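Local structure of protein bvu-3222 (Bacteroides vulgatus ATCC 8482, 3FYF) at residues 69-74 / 80-85; 147-152 / 156-161. The protein is of unknown function but belongs to the DUF4251 family and is probably a periplasmic protein made with a signal sequence. One frame throughout, in Å; residues are numbered along the deposited sequence.

Interactions 1 and 2 are two antiparallel beta hairpins that come one after the other in the chain and belong to the same curled sheet, their centres about 11 Å apart. They meet mainly through apolar side chains. Met-160 of interaction 2 packs its CE on the carbonyl oxygen of Gln-82, 3.3 Å from that O, and also against Thr-83 of interaction 1. Ile-81 CG2 lies 3.8 Å from Ile-149 CD1, and Val-72 CG2 is equally far from Val-147 CG1. Strand 48-52 pairs with strand 71-75 on one side and with strand 158-166 on the other, so it also joins the two hairpins through the backbone.

Interaction 1: residues 69-74 / 80-85; sequences TNYVEV and IIQTAF
Asn-70 OD1 takes two hydrogen bonds from the opposite strand end. Thr-83 OG1 donates to Asn-70 OD1 over 2.9 Å in the plane of the amide carbonyl, whereas Ala-84 N reaches that OD1 at 3.3 Å from well above the plane. CG of Asn-70 lies beside its own backbone N (chi1 -59°), which brings the amide across to residues 83 and 84 just where the regular pairing stops.

Tyr-71 and Gln-82 meet on the next rung. Gln-82 CB sits over one face of the phenol ring, 3.8 Å from the centroid, in a CH-pi contact. The Tyr-71 ring is brought over its neighbour because CG stands between the backbone N and the carbonyl carbon (chi1 60°). Ile-80 CG2 approaches Tyr-71 CE1 obliquely at 3.7 Å. Ile-80 lies side by side with Glu-73, its CD1 over the face of the carboxylate, 3.7 Å from Glu-73 OE1. On the other face Val-72 and Ile-81 make a looser pair.

Beneath these side chains lies the ladder of an antiparallel hairpin, with reciprocal bonds between Tyr-71 and Gln-82 and between Glu-73 and Ile-80. The shortest joins Ile-80 N to Glu-73 O at 2.7 Å. Strands 48-52 and 100-113 extend the sheet beyond the hairpin's two edges. Asn-70 ND2 is held by Ser-66 O, while Gln-82 OE1 bonds to Thr-101 OG1.

With both ends of its amide engaged, buried Asn-70 is fixed in rotation and closes the open end of the hairpin with polar bonds, while the Tyr-71 ring rests on Gln-82 by CH-pi and apolar contact above a hydrogen-bonded backbone pair.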
loop_
_atom_site.group_PDB
_atom_site.type_symbol
_atom_site.label_atom_id
_atom_site.label_comp_id
_atom_site.label_asym_id
_atom_site.label_seq_id
_atom_site.Cartn_x
_atom_site.Cartn_y
_atom_site.Cartn_z
ATOM N N THR B 69 -1.241 16.612 1.218
ATOM C CA THR B 69 -2.652 16.790 1.577
ATOM C C THR B 69 -3.266 15.591 2.310
ATOM O O THR B 69 -4.454 15.597 2.639
ATOM C CB THR B 69 -3.518 17.138 0.340
ATOM O OG1 THR B 69 -3.306 16.164 -0.691
ATOM C CG2 THR B 69 -3.174 18.534 -0.190
ATOM N N ASN B 70 -2.458 14.560 2.545
ATOM C CA ASN B 70 -2.874 13.408 3.350
ATOM C C ASN B 70 -1.761 13.031 4.309
ATOM O O ASN B 70 -0.738 12.477 3.908
ATOM C CB ASN B 70 -3.255 12.200 2.486
ATOM C CG ASN B 70 -4.386 12.494 1.517
ATOM O OD1 ASN B 70 -5.548 12.201 1.797
ATOM N ND2 ASN B 70 -4.048 13.076 0.366
ATOM N N TYR B 71 -1.955 13.364 5.577
ATOM C CA TYR B 71 -0.952 13.093 6.594
ATOM C C TYR B 71 -1.562 12.887 7.978
ATOM O O TYR B 71 -2.734 13.184 8.215
ATOM C CB TYR B 71 0.125 14.195 6.625
ATOM C CG TYR B 71 -0.380 15.593 6.928
ATOM C CD1 TYR B 71 -0.482 16.049 8.244
ATOM C CD2 TYR B 71 -0.723 16.472 5.900
ATOM C CE1 TYR B 71 -0.938 17.329 8.532
ATOM C CE2 TYR B 71 -1.177 17.763 6.176
ATOM C CZ TYR B 71 -1.280 18.183 7.497
ATOM O OH TYR B 71 -1.732 19.449 7.791
ATOM N N VAL B 72 -0.742 12.362 8.878
ATOM C CA VAL B 72 -1.093 12.205 10.278
ATOM C C VAL B 72 0.089 12.767 11.066
ATOM O O VAL B 72 1.223 12.337 10.876
ATOM C CB VAL B 72 -1.382 10.716 10.619
ATOM C CG1 VAL B 72 -1.201 10.440 12.087
ATOM C CG2 VAL B 72 -2.796 10.323 10.184
ATOM N N GLU B 73 -0.171 13.747 11.925
ATOM C CA GLU B 73 0.905 14.453 12.615
ATOM C C GLU B 73 0.676 14.533 14.123
ATOM O O GLU B 73 -0.432 14.786 14.558
ATOM C CB GLU B 73 1.054 15.862 12.035
ATOM C CG GLU B 73 2.314 16.584 12.481
ATOM C CD GLU B 73 2.261 18.073 12.227
ATOM O OE1 GLU B 73 2.299 18.832 13.219
ATOM O OE2 GLU B 73 2.178 18.482 11.046
ATOM N N VAL B 74 1.722 14.295 14.910
ATOM C CA VAL B 74 1.698 14.567 16.353
ATOM C C VAL B 74 2.934 15.391 16.698
ATOM O O VAL B 74 4.052 14.980 16.394
ATOM C CB VAL B 74 1.639 13.272 17.206
ATOM C CG1 VAL B 74 1.944 13.546 18.679
ATOM C CG2 VAL B 74 0.282 12.608 17.084
ATOM N N ILE B 80 -2.654 16.281 14.433
ATOM C CA ILE B 80 -3.440 16.554 13.228
ATOM C C ILE B 80 -3.726 15.271 12.427
ATOM O O ILE B 80 -2.824 14.479 12.166
ATOM C CB ILE B 80 -2.705 17.569 12.296
ATOM C CG1 ILE B 80 -2.274 18.817 13.075
ATOM C CG2 ILE B 80 -3.584 17.959 11.098
ATOM C CD1 ILE B 80 -1.196 19.639 12.397
ATOM N N ILE B 81 -4.989 15.076 12.053
ATOM C CA ILE B 81 -5.353 14.134 11.000
ATOM C C ILE B 81 -5.891 14.942 9.822
ATOM O O ILE B 81 -6.943 15.574 9.922
ATOM C CB ILE B 81 -6.416 13.104 11.461
ATOM C CG1 ILE B 81 -5.901 12.274 12.641
ATOM C CG2 ILE B 81 -6.836 12.210 10.295
ATOM C CD1 ILE B 81 -6.998 11.587 13.426
ATOM N N GLN B 82 -5.155 14.929 8.714
ATOM C CA GLN B 82 -5.580 15.603 7.492
ATOM C C GLN B 82 -5.766 14.612 6.345
ATOM O O GLN B 82 -4.865 13.826 6.040
ATOM C CB GLN B 82 -4.567 16.679 7.090
ATOM C CG GLN B 82 -4.981 17.523 5.881
ATOM C CD GLN B 82 -6.133 18.461 6.187
ATOM O OE1 GLN B 82 -6.017 19.341 7.035
ATOM N NE2 GLN B 82 -7.249 18.283 5.486
ATOM N N THR B 83 -6.938 14.658 5.720
ATOM C CA THR B 83 -7.194 13.899 4.500
ATOM C C THR B 83 -8.049 14.706 3.513
ATOM O O THR B 83 -8.758 15.636 3.905
ATOM C CB THR B 83 -7.797 12.490 4.797
ATOM O OG1 THR B 83 -7.655 11.649 3.646
ATOM C CG2 THR B 83 -9.261 12.558 5.219
ATOM N N ALA B 84 -7.965 14.347 2.235
ATOM C CA ALA B 84 -8.680 15.057 1.173
ATOM C C ALA B 84 -10.092 14.516 0.918
ATOM O O ALA B 84 -10.786 14.979 0.007
ATOM C CB ALA B 84 -7.855 15.039 -0.118
ATOM N N PHE B 85 -10.505 13.542 1.723
ATOM C CA PHE B 85 -11.854 12.995 1.633
ATOM C C PHE B 85 -12.710 13.444 2.812
ATOM O O PHE B 85 -12.195 13.942 3.813
ATOM C CB PHE B 85 -11.808 11.467 1.568
ATOM C CG PHE B 85 -10.736 10.931 0.663
ATOM C CD1 PHE B 85 -10.940 10.851 -0.704
ATOM C CD2 PHE B 85 -9.523 10.506 1.180
ATOM C CE1 PHE B 85 -9.956 10.357 -1.539
ATOM C CE2 PHE B 85 -8.534 10.012 0.350
ATOM C CZ PHE B 85 -8.752 9.938 -1.012
#

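Interaction 2: residues 147-152 / 156-161; sequences VTINPN and NTLTMN
Thr-148 and Thr-159 face each other in a non-hydrogen-bonded pair, their side chains meeting at a slant. Their hydroxyls share a rather long hydrogen bond, OG1 to OG1 3.3 Å, in which either may donate. On the same face the methyl CG2 of Thr-148 lies over a face of the Asn-156 amide, 3.4 Å from its CG, the two side chains crossing at about a right angle. With Thr-148 chi1 at -57°, CG2 is anti to the backbone N and OG1 sits beside it, left for Thr-159. A water bridges Asn-156 OD1 (2.8 Å) and Thr-148 O (3.0 Å).

On the reverse face Ile-149 and Leu-158 run side by side, CD1 of the first touching CD2 of the second at 3.8 Å. The strands form an antiparallel hairpin whose register slips at a classic beta bulge, where Thr-157 and Leu-158 both stand opposite Ile-149. Ile-149 O accepts a bond from Thr-157 N at 3.2 Å and a weak one from Leu-158 N, while Leu-158 O receives Ile-149 N almost in line with the carbonyl. Further along, Val-147 and Met-160 exchange two bonds.

Within the bulge, Thr-157 OG1 lies 3.3 Å from Pro-151 CD, and its hydrogen bond goes to Gly-155 O. Asn-156 OD1 touches Asn-150 CB at 3.5 Å, the two amide planes 76° apart, with Asn-150 OD1 accepting from Gly-155 N. Phe-88 packs on Pro-151, Thr-157 and Leu-158.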
loop_
_atom_site.group_PDB
_atom_site.type_symbol
_atom_site.label_atom_id
_atom_site.label_comp_id
_atom_site.label_asym_id
_atom_site.label_seq_id
_atom_site.Cartn_x
_atom_site.Cartn_y
_atom_site.Cartn_z
ATOM N N VAL B 147 -1.345 3.662 9.224
ATOM C CA VAL B 147 -2.118 4.393 10.239
ATOM C C VAL B 147 -3.601 4.150 10.028
ATOM O O VAL B 147 -4.136 4.555 9.007
ATOM C CB VAL B 147 -1.895 5.921 10.139
ATOM C CG1 VAL B 147 -2.614 6.636 11.257
ATOM C CG2 VAL B 147 -0.445 6.252 10.202
ATOM N N THR B 148 -4.269 3.509 10.985
ATOM C CA THR B 148 -5.715 3.292 10.881
ATOM C C THR B 148 -6.464 4.276 11.797
ATOM O O THR B 148 -6.157 4.394 12.984
ATOM C CB THR B 148 -6.102 1.816 11.172
ATOM O OG1 THR B 148 -5.393 0.942 10.283
ATOM C CG2 THR B 148 -7.585 1.580 10.969
ATOM N N ILE B 149 -7.436 4.980 11.219
ATOM C CA ILE B 149 -8.203 6.010 11.911
ATOM C C ILE B 149 -9.667 5.586 12.125
ATOM O O ILE B 149 -10.359 5.191 11.189
ATOM C CB ILE B 149 -8.122 7.358 11.142
ATOM C CG1 ILE B 149 -6.664 7.824 11.049
ATOM C CG2 ILE B 149 -8.978 8.433 11.815
ATOM C CD1 ILE B 149 -6.314 8.482 9.726
ATOM N N ASN B 150 -10.113 5.674 13.374
ATOM C CA ASN B 150 -11.492 5.390 13.769
ATOM C C ASN B 150 -12.188 6.667 14.308
ATOM O O ASN B 150 -12.004 7.024 15.467
ATOM C CB ASN B 150 -11.472 4.271 14.824
ATOM C CG ASN B 150 -12.862 3.878 15.324
ATOM O OD1 ASN B 150 -13.864 4.542 15.057
ATOM N ND2 ASN B 150 -12.915 2.777 16.063
ATOM N N PRO B 151 -12.991 7.349 13.470
ATOM C CA PRO B 151 -13.658 8.579 13.909
ATOM C C PRO B 151 -14.981 8.364 14.663
ATOM O O PRO B 151 -15.816 7.566 14.247
ATOM C CB PRO B 151 -13.899 9.327 12.597
ATOM C CG PRO B 151 -14.061 8.259 11.582
ATOM C CD PRO B 151 -13.287 7.046 12.058
ATOM N N ASN B 152 -15.146 9.083 15.773
ATOM C CA ASN B 152 -16.385 9.083 16.571
ATOM C C ASN B 152 -16.921 7.694 16.908
ATOM O O ASN B 152 -18.121 7.447 16.792
ATOM C CB ASN B 152 -17.468 9.909 15.873
ATOM C CG ASN B 152 -16.958 11.253 15.398
ATOM O OD1 ASN B 152 -16.481 12.073 16.188
ATOM N ND2 ASN B 152 -17.050 11.483 14.097
ATOM N N ASN B 156 -13.311 1.409 12.348
ATOM C CA ASN B 156 -12.186 1.695 11.458
ATOM C C ASN B 156 -12.693 2.020 10.062
ATOM O O ASN B 156 -13.426 1.237 9.451
ATOM C CB ASN B 156 -11.219 0.518 11.404
ATOM C CG ASN B 156 -10.335 0.433 12.633
ATOM O OD1 ASN B 156 -10.091 1.434 13.317
ATOM N ND2 ASN B 156 -9.821 -0.762 12.906
ATOM N N THR B 157 -12.315 3.196 9.581
ATOM C CA THR B 157 -12.889 3.742 8.366
ATOM C C THR B 157 -11.815 4.065 7.328
ATOM O O THR B 157 -12.040 3.881 6.135
ATOM C CB THR B 157 -13.731 5.009 8.675
ATOM O OG1 THR B 157 -14.409 4.837 9.923
ATOM C CG2 THR B 157 -14.766 5.256 7.584
ATOM N N LEU B 158 -10.653 4.530 7.782
ATOM C CA LEU B 158 -9.614 4.999 6.867
ATOM C C LEU B 158 -8.208 4.586 7.305
ATOM O O LEU B 158 -7.817 4.794 8.446
ATOM C CB LEU B 158 -9.707 6.527 6.703
ATOM C CG LEU B 158 -8.870 7.209 5.614
ATOM C CD1 LEU B 158 -9.663 8.280 4.884
ATOM C CD2 LEU B 158 -7.592 7.786 6.183
ATOM N N THR B 159 -7.448 4.019 6.373
ATOM C CA THR B 159 -6.066 3.647 6.634
ATOM C C THR B 159 -5.137 4.418 5.688
ATOM O O THR B 159 -5.398 4.475 4.497
ATOM C CB THR B 159 -5.863 2.124 6.468
ATOM O OG1 THR B 159 -6.752 1.420 7.348
ATOM C CG2 THR B 159 -4.435 1.719 6.790
ATOM N N MET B 160 -4.077 5.018 6.232
ATOM C CA MET B 160 -3.028 5.672 5.440
ATOM C C MET B 160 -1.753 4.853 5.506
ATOM O O MET B 160 -1.258 4.558 6.598
ATOM C CB MET B 160 -2.706 7.068 5.986
ATOM C CG MET B 160 -3.839 8.072 5.922
ATOM S SD MET B 160 -3.318 9.774 6.267
ATOM C CE MET B 160 -4.862 10.540 5.904
ATOM N N ASN B 161 -1.215 4.504 4.338
ATOM C CA ASN B 161 0.043 3.770 4.248
ATOM C C ASN B 161 1.107 4.671 3.686
ATOM O O ASN B 161 0.917 5.262 2.635
ATOM C CB ASN B 161 -0.112 2.535 3.355
ATOM C CG ASN B 161 -1.141 1.562 3.895
ATOM O OD1 ASN B 161 -1.013 1.077 5.019
ATOM N ND2 ASN B 161 -2.167 1.277 3.103
HETATM O O HOH W 1 -8.000 2.793 14.643
#